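Local coordinates for protein Amy13K (Eubacterium rectale DSM 17629, PDB 6B15) that probably binds starch through two carbohydrate-binding modules of family 26, as part of the Amy13K amylase of a gut bacterium, at residues S54-L59 with D72-T77; T128-G133 with Y151-T156. All coordinates share one frame; numbering follows the deposited sequence.

Contact 1. Residues S54-L59 with D72-T77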
ATOM      1  N   SER A  54      -5.036 -20.081  -7.333  1.00 36.70           N
ATOM      2  CA  SER A  54      -5.209 -21.452  -7.795  1.00 37.78           C
ATOM      3  C   SER A  54      -3.902 -22.018  -8.345  1.00 43.90           C
ATOM      4  O   SER A  54      -3.728 -23.235  -8.420  1.00 43.98           O
ATOM      5  CB  SER A  54      -6.298 -21.521  -8.867  1.00 40.10           C
ATOM      6  OG  SER A  54      -7.564 -21.176  -8.332  1.00 49.44           O
ATOM      7  N   THR A  55      -2.986 -21.130  -8.721  1.00 41.07           N
ATOM      8  CA  THR A  55      -1.738 -21.533  -9.362  1.00 40.13           C
ATOM      9  C   THR A  55      -0.555 -20.689  -8.902  1.00 47.25           C
ATOM     10  O   THR A  55      -0.720 -19.698  -8.188  1.00 40.49           O
ATOM     11  CB  THR A  55      -1.836 -21.417 -10.900  1.00 41.39           C
ATOM     12  OG1 THR A  55      -1.881 -20.035 -11.278  1.00 38.83           O
ATOM     13  CG2 THR A  55      -3.082 -22.118 -11.424  1.00 41.80           C
ATOM     14  N   ASP A  56       0.640 -21.102  -9.314  1.00 46.35           N
ATOM     15  CA  ASP A  56       1.825 -20.259  -9.221  1.00 43.21           C
ATOM     16  C   ASP A  56       1.846 -19.332 -10.428  1.00 41.60           C
ATOM     17  O   ASP A  56       1.006 -19.450 -11.322  1.00 42.40           O
ATOM     18  CB  ASP A  56       3.105 -21.100  -9.175  1.00 39.25           C
ATOM     19  CG  ASP A  56       3.266 -21.859  -7.871  1.00 49.80           C
ATOM     20  OD1 ASP A  56       2.785 -21.370  -6.826  1.00 47.66           O
ATOM     21  OD2 ASP A  56       3.883 -22.943  -7.890  1.00 50.03           O
ATOM     22  N   TYR A  57       2.808 -18.416 -10.454  1.00 34.91           N
ATOM     23  CA  TYR A  57       2.989 -17.525 -11.592  1.00 39.48           C
ATOM     24  C   TYR A  57       4.467 -17.281 -11.844  1.00 36.76           C
ATOM     25  O   TYR A  57       5.299 -17.483 -10.959  1.00 38.25           O
ATOM     26  CB  TYR A  57       2.276 -16.192 -11.359  1.00 30.89           C
ATOM     27  CG  TYR A  57       0.774 -16.304 -11.239  1.00 33.37           C
ATOM     28  CD1 TYR A  57       0.169 -16.508 -10.006  1.00 33.73           C
ATOM     29  CD2 TYR A  57      -0.041 -16.201 -12.358  1.00 34.57           C
ATOM     30  CE1 TYR A  57      -1.204 -16.609  -9.891  1.00 39.11           C
ATOM     31  CE2 TYR A  57      -1.414 -16.302 -12.254  1.00 38.76           C
ATOM     32  CZ  TYR A  57      -1.991 -16.506 -11.018  1.00 35.06           C
ATOM     33  OH  TYR A  57      -3.360 -16.604 -10.908  1.00 37.44           O
ATOM     34  N   SER A  58       4.784 -16.843 -13.057  1.00 37.25           N
ATOM     35  CA  SER A  58       6.144 -16.466 -13.414  1.00 35.51           C
ATOM     36  C   SER A  58       6.255 -14.946 -13.451  1.00 38.22           C
ATOM     37  O   SER A  58       5.312 -14.261 -13.846  1.00 30.05           O
ATOM     38  CB  SER A  58       6.536 -17.069 -14.764  1.00 40.31           C
ATOM     39  OG  SER A  58       6.554 -18.486 -14.701  1.00 49.17           O
ATOM     40  N   LEU A  59       7.408 -14.432 -13.028  1.00 35.48           N
ATOM     41  CA  LEU A  59       7.667 -12.994 -12.995  1.00 34.18           C
ATOM     42  C   LEU A  59       8.837 -12.620 -13.898  1.00 33.23           C
ATOM     43  O   LEU A  59       9.944 -13.131 -13.727  1.00 32.95           O
ATOM     44  CB  LEU A  59       7.955 -12.536 -11.561  1.00 26.73           C
ATOM     45  CG  LEU A  59       8.514 -11.119 -11.386  1.00 28.60           C
ATOM     46  CD1 LEU A  59       7.507 -10.078 -11.847  1.00 27.68           C
ATOM     47  CD2 LEU A  59       8.916 -10.879  -9.940  1.00 33.42           C
ATOM     48  N   ASP A  72      12.955 -15.150 -16.168  1.00 37.65           N
ATOM     49  CA  ASP A  72      11.732 -15.364 -15.412  1.00 44.34           C
ATOM     50  C   ASP A  72      12.000 -16.170 -14.143  1.00 46.80           C
ATOM     51  O   ASP A  72      12.766 -17.135 -14.157  1.00 47.15           O
ATOM     52  CB  ASP A  72      10.685 -16.068 -16.277  1.00 42.86           C
ATOM     53  CG  ASP A  72      11.209 -17.339 -16.912  1.00 54.65           C
ATOM     54  OD1 ASP A  72      11.868 -17.250 -17.970  1.00 60.82           O
ATOM     55  OD2 ASP A  72      10.958 -18.429 -16.354  1.00 52.80           O
ATOM     56  N   VAL A  73      11.379 -15.743 -13.045  1.00 39.72           N
ATOM     57  CA  VAL A  73      11.430 -16.469 -11.780  1.00 35.15           C
ATOM     58  C   VAL A  73      10.016 -16.834 -11.344  1.00 41.58           C
ATOM     59  O   VAL A  73       9.058 -16.133 -11.674  1.00 42.10           O
ATOM     60  CB  VAL A  73      12.116 -15.648 -10.669  1.00 35.57           C
ATOM     61  CG1 VAL A  73      13.569 -15.395 -11.025  1.00 42.08           C
ATOM     62  CG2 VAL A  73      11.381 -14.330 -10.431  1.00 37.80           C
ATOM     63  N   THR A  74       9.892 -17.928 -10.604  1.00 37.49           N
ATOM     64  CA  THR A  74       8.587 -18.417 -10.176  1.00 38.55           C
ATOM     65  C   THR A  74       8.145 -17.766  -8.868  1.00 35.03           C
ATOM     66  O   THR A  74       8.933 -17.627  -7.930  1.00 32.98           O
ATOM     67  CB  THR A  74       8.603 -19.949 -10.000  1.00 41.00           C
ATOM     68  OG1 THR A  74       8.963 -20.567 -11.241  1.00 37.52           O
ATOM     69  CG2 THR A  74       7.235 -20.467  -9.567  1.00 39.02           C
ATOM     70  N   LEU A  75       6.878 -17.361  -8.825  1.00 35.65           N
ATOM     71  CA  LEU A  75       6.258 -16.856  -7.606  1.00 37.87           C
ATOM     72  C   LEU A  75       5.380 -17.945  -6.999  1.00 40.10           C
ATOM     73  O   LEU A  75       4.397 -18.372  -7.604  1.00 37.55           O
ATOM     74  CB  LEU A  75       5.433 -15.599  -7.892  1.00 34.91           C
ATOM     75  CG  LEU A  75       6.184 -14.407  -8.496  1.00 36.80           C
ATOM     76  CD1 LEU A  75       5.238 -13.233  -8.697  1.00 32.60           C
ATOM     77  CD2 LEU A  75       7.359 -13.992  -7.627  1.00 35.17           C
ATOM     78  N   SER A  76       5.748 -18.390  -5.803  1.00 45.94           N
ATOM     79  CA  SER A  76       5.047 -19.476  -5.128  1.00 51.10           C
ATOM     80  C   SER A  76       3.764 -18.983  -4.464  1.00 48.80           C
ATOM     81  O   SER A  76       3.673 -18.922  -3.239  1.00 53.35           O
ATOM     82  CB  SER A  76       5.962 -20.120  -4.085  1.00 50.24           C
ATOM     83  OG  SER A  76       6.440 -19.153  -3.167  1.00 52.09           O
ATOM     84  N   THR A  77       2.773 -18.644  -5.282  1.00 44.48           N
ATOM     85  CA  THR A  77       1.540 -18.032  -4.794  1.00 45.83           C
ATOM     86  C   THR A  77       0.433 -19.044  -4.503  1.00 44.25           C
ATOM     87  O   THR A  77      -0.518 -18.736  -3.784  1.00 44.21           O
ATOM     88  CB  THR A  77       0.994 -17.012  -5.809  1.00 39.43           C
ATOM     89  OG1 THR A  77       0.918 -17.624  -7.103  1.00 33.52           O
ATOM     90  CG2 THR A  77       1.895 -15.789  -5.880  1.00 33.24           C
TER
HETATM   91  O   HOH W   1       9.145 -18.958 -13.901  1.00 43.79           O
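Y57 and L75 pair through two backbone hydrogen bonds, L75 N to Y57 O (2.7 Å) and Y57 N to L75 O. L59 and V73 form the next hydrogen-bonded pair, with L59 N 2.7 Å from V73 O and V73 N donating back to L59 O. S58 and T74 sit between them as a non-hydrogen-bonded pair. This is an antiparallel beta hairpin, and strand 73-75 forms one edge of its sheet.

Side-chain hydroxyls extend the polar contact. T77 OG1 donates to T55 O at 2.9 Å, in the carbonyl plane and on a lone pair. Its chi1 of 51° sets OG1 between the backbone N and the carbonyl carbon, where it also lies at the edge of the Y57 ring, 3.2 Å from CD1. The Y57 hydroxyl reaches past the hairpin to D52 O. L75 O accepts a second bond, from T77 N, across the inverse gamma turn centred on S76. D56 OD1 is hydrogen-bonded to K78 N. On the face of S58 and T74, one water binds S58 OG, T74 OG1 and D72 OD2.

The apolar contact lies on the other face. L59 CB is 4.0 Å from both V73 CG2 and L75 CG. L59 and L75 also rest on I5 of strand 2-8.

The chemistry is thus split by face: water-linked hydroxyls and a carboxylate on one, L59, L75, V73 and the Y57 ring on the other. T77 OG1 carries the bonding past the last strand pair, to a carbonyl of the loop before strand 57-62.

Contact 2. Residues T128-G133 with Y151-T156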
ATOM      1  N   THR A 128       4.913   4.951  14.674  1.00 32.22           N
ATOM      2  CA  THR A 128       5.076   6.392  14.525  1.00 29.52           C
ATOM      3  C   THR A 128       4.018   6.902  13.552  1.00 35.90           C
ATOM      4  O   THR A 128       3.651   6.205  12.609  1.00 30.35           O
ATOM      5  CB  THR A 128       6.473   6.774  14.006  1.00 37.68           C
ATOM      6  OG1 THR A 128       6.669   6.212  12.703  1.00 34.69           O
ATOM      7  CG2 THR A 128       7.559   6.269  14.950  1.00 43.58           C
ATOM      8  N   GLY A 129       3.531   8.115  13.784  1.00 35.11           N
ATOM      9  CA  GLY A 129       2.475   8.684  12.969  1.00 31.36           C
ATOM     10  C   GLY A 129       1.750   9.777  13.723  1.00 37.72           C
ATOM     11  O   GLY A 129       1.965   9.953  14.923  1.00 33.02           O
ATOM     12  N   ALA A 130       0.886  10.506  13.022  1.00 28.90           N
ATOM     13  CA  ALA A 130       0.199  11.656  13.599  1.00 32.90           C
ATOM     14  C   ALA A 130      -0.561  11.307  14.879  1.00 28.50           C
ATOM     15  O   ALA A 130      -0.470  12.025  15.875  1.00 32.10           O
ATOM     16  CB  ALA A 130      -0.756  12.256  12.577  1.00 28.87           C
ATOM     17  N   GLY A 131      -1.298  10.200  14.852  1.00 24.38           N
ATOM     18  CA  GLY A 131      -2.172   9.838  15.954  1.00 32.53           C
ATOM     19  C   GLY A 131      -1.523   9.054  17.082  1.00 31.89           C
ATOM     20  O   GLY A 131      -2.172   8.790  18.094  1.00 27.57           O
ATOM     21  N   VAL A 132      -0.260   8.670  16.917  1.00 29.70           N
ATOM     22  CA  VAL A 132       0.454   7.937  17.965  1.00 33.94           C
ATOM     23  C   VAL A 132       0.976   8.904  19.027  1.00 35.84           C
ATOM     24  O   VAL A 132       1.790   9.763  18.695  1.00 55.18           O
ATOM     25  CB  VAL A 132       1.666   7.151  17.420  1.00 32.65           C
ATOM     26  CG1 VAL A 132       2.119   6.124  18.452  1.00 30.98           C
ATOM     27  CG2 VAL A 132       1.339   6.471  16.103  1.00 40.73           C
ATOM     28  N   GLY A 133       0.536   8.819  20.284  1.00 45.59           N
ATOM     29  CA  GLY A 133      -0.605   8.048  20.749  1.00 29.17           C
ATOM     30  C   GLY A 133      -1.444   9.069  21.491  1.00 51.24           C
ATOM     31  O   GLY A 133      -1.481   9.100  22.722  1.00 46.66           O
ATOM     32  N   TYR A 151      -6.982  13.845   2.641  1.00 31.54           N
ATOM     33  CA  TYR A 151      -6.008  14.058   3.708  1.00 27.87           C
ATOM     34  C   TYR A 151      -5.325  12.736   4.038  1.00 29.79           C
ATOM     35  O   TYR A 151      -5.973  11.690   4.071  1.00 34.05           O
ATOM     36  CB  TYR A 151      -6.680  14.649   4.950  1.00 33.14           C
ATOM     37  CG  TYR A 151      -7.073  16.103   4.794  1.00 37.12           C
ATOM     38  CD1 TYR A 151      -8.176  16.468   4.032  1.00 35.09           C
ATOM     39  CD2 TYR A 151      -6.341  17.111   5.409  1.00 33.48           C
ATOM     40  CE1 TYR A 151      -8.537  17.796   3.885  1.00 35.77           C
ATOM     41  CE2 TYR A 151      -6.696  18.442   5.269  1.00 37.35           C
ATOM     42  CZ  TYR A 151      -7.796  18.777   4.506  1.00 36.19           C
ATOM     43  OH  TYR A 151      -8.156  20.099   4.361  1.00 41.49           O
ATOM     44  N   ASP A 152      -4.016  12.790   4.278  1.00 26.83           N
ATOM     45  CA  ASP A 152      -3.209  11.589   4.463  1.00 26.45           C
ATOM     46  C   ASP A 152      -2.734  11.394   5.903  1.00 28.76           C
ATOM     47  O   ASP A 152      -2.361  12.351   6.582  1.00 28.48           O
ATOM     48  CB  ASP A 152      -1.987  11.633   3.540  1.00 33.78           C
ATOM     49  CG  ASP A 152      -2.363  11.730   2.074  1.00 39.37           C
ATOM     50  OD1 ASP A 152      -3.472  11.284   1.710  1.00 38.29           O
ATOM     51  OD2 ASP A 152      -1.547  12.249   1.284  1.00 44.60           O
ATOM     52  N   VAL A 153      -2.756  10.142   6.355  1.00 32.69           N
ATOM     53  CA  VAL A 153      -2.074   9.744   7.580  1.00 26.86           C
ATOM     54  C   VAL A 153      -1.223   8.510   7.282  1.00 31.50           C
ATOM     55  O   VAL A 153      -1.647   7.617   6.547  1.00 26.49           O
ATOM     56  CB  VAL A 153      -3.063   9.455   8.737  1.00 28.70           C
ATOM     57  CG1 VAL A 153      -3.925   8.226   8.447  1.00 29.79           C
ATOM     58  CG2 VAL A 153      -2.310   9.288  10.046  1.00 31.11           C
ATOM     59  N   VAL A 154      -0.016   8.478   7.842  1.00 27.42           N
ATOM     60  CA  VAL A 154       0.914   7.375   7.619  1.00 25.46           C
ATOM     61  C   VAL A 154       1.380   6.804   8.952  1.00 29.68           C
ATOM     62  O   VAL A 154       1.953   7.519   9.775  1.00 34.73           O
ATOM     63  CB  VAL A 154       2.141   7.823   6.797  1.00 30.22           C
ATOM     64  CG1 VAL A 154       3.093   6.653   6.554  1.00 29.09           C
ATOM     65  CG2 VAL A 154       1.701   8.431   5.472  1.00 34.04           C
ATOM     66  N   TYR A 155       1.126   5.514   9.157  1.00 32.05           N
ATOM     67  CA  TYR A 155       1.544   4.830  10.374  1.00 32.72           C
ATOM     68  C   TYR A 155       2.603   3.774  10.069  1.00 33.74           C
ATOM     69  O   TYR A 155       2.350   2.804   9.352  1.00 32.70           O
ATOM     70  CB  TYR A 155       0.337   4.207  11.075  1.00 27.26           C
ATOM     71  CG  TYR A 155      -0.558   5.250  11.701  1.00 29.89           C
ATOM     72  CD1 TYR A 155      -0.121   6.001  12.783  1.00 30.11           C
ATOM     73  CD2 TYR A 155      -1.833   5.494  11.205  1.00 27.75           C
ATOM     74  CE1 TYR A 155      -0.924   6.962  13.358  1.00 28.93           C
ATOM     75  CE2 TYR A 155      -2.648   6.452  11.776  1.00 25.89           C
ATOM     76  CZ  TYR A 155      -2.186   7.184  12.853  1.00 29.68           C
ATOM     77  OH  TYR A 155      -2.978   8.145  13.434  1.00 29.30           O
ATOM     78  N   THR A 156       3.792   3.994  10.624  1.00 30.58           N
ATOM     79  CA  THR A 156       4.949   3.135  10.400  1.00 28.55           C
ATOM     80  C   THR A 156       5.229   2.285  11.633  1.00 36.36           C
ATOM     81  O   THR A 156       5.424   2.820  12.724  1.00 33.78           O
ATOM     82  CB  THR A 156       6.204   3.967  10.065  1.00 32.00           C
ATOM     83  OG1 THR A 156       5.946   4.786   8.918  1.00 30.02           O
ATOM     84  CG2 THR A 156       7.399   3.063   9.787  1.00 33.39           C
TER
HETATM   85  O   HOH W   2       1.132  10.476  10.014  1.00 31.70           O
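T128 and T156 join the loop 128-133 to strand 150-157 by a single antiparallel bridge. T128 N donates to T156 O at 2.9 Å, and T156 N returns a bond to T128 O at 3.0 Å. Beside the second bond, Y155 CA makes a CA-H...O contact with the same T128 O. The threonine side chains lie side by side and point the same way, with T128 OG1 3.5 Å from T156 CB.

Beyond the bridge the loop bends into a type I beta turn, G129 to V132. With Y155 CG anti to the carbonyl carbon (chi1 -71°), the ring leaves the strand towards the loop, and its CD1-CE1 edge and OH come up to the turn. G131 N makes a weak hydrogen bond to Y155 OH at 3.0 Å. The stronger partner of this hydroxyl is N118 OD1. G129 has backbone angles that call for glycine, and a CB there would also run into Y155 CD1; one on G131 would collide with Y155 OH. A water accepts from A130 N and V154 N.

Among apolar contacts, V132 CG2 meets the ring edge, 3.6 Å from Y155 CE1, and A130 CB touches V153 CG2 more loosely. With an alanine at Y155, the ring edge beside V132 CG2 would be lost, which would probably open a gap beside the turn and leave G131 N and N118 OD1 without the hydroxyl.

Within the second family 26 module, this loop from strand 116-121 to 139-143 thus packs on a strand tyrosine. Strand 150-157 runs between strands 139-143 and 101-108. A130 reaches I141, V132 and Y155 meet M120, and the Y155 ring meets F163.

The two contacts belong to different starch-binding modules of family 26. Contact 1 closes before contact 2 opens along the chain. Their centres are 34 Å apart, on opposite sides of the chain's centre, and their nearest atoms are about 24 Å apart. Each involves a strand of its own mixed sheet, and the two sheets share the same strand order. The contacts are not equivalent places, however. Contact 1 pairs the fifth and sixth strands at one edge. Contact 2 holds the loop after the second strand against the fourth. Together they sample a repeated fold, consistent with two separate carbohydrate-binding units in one chain.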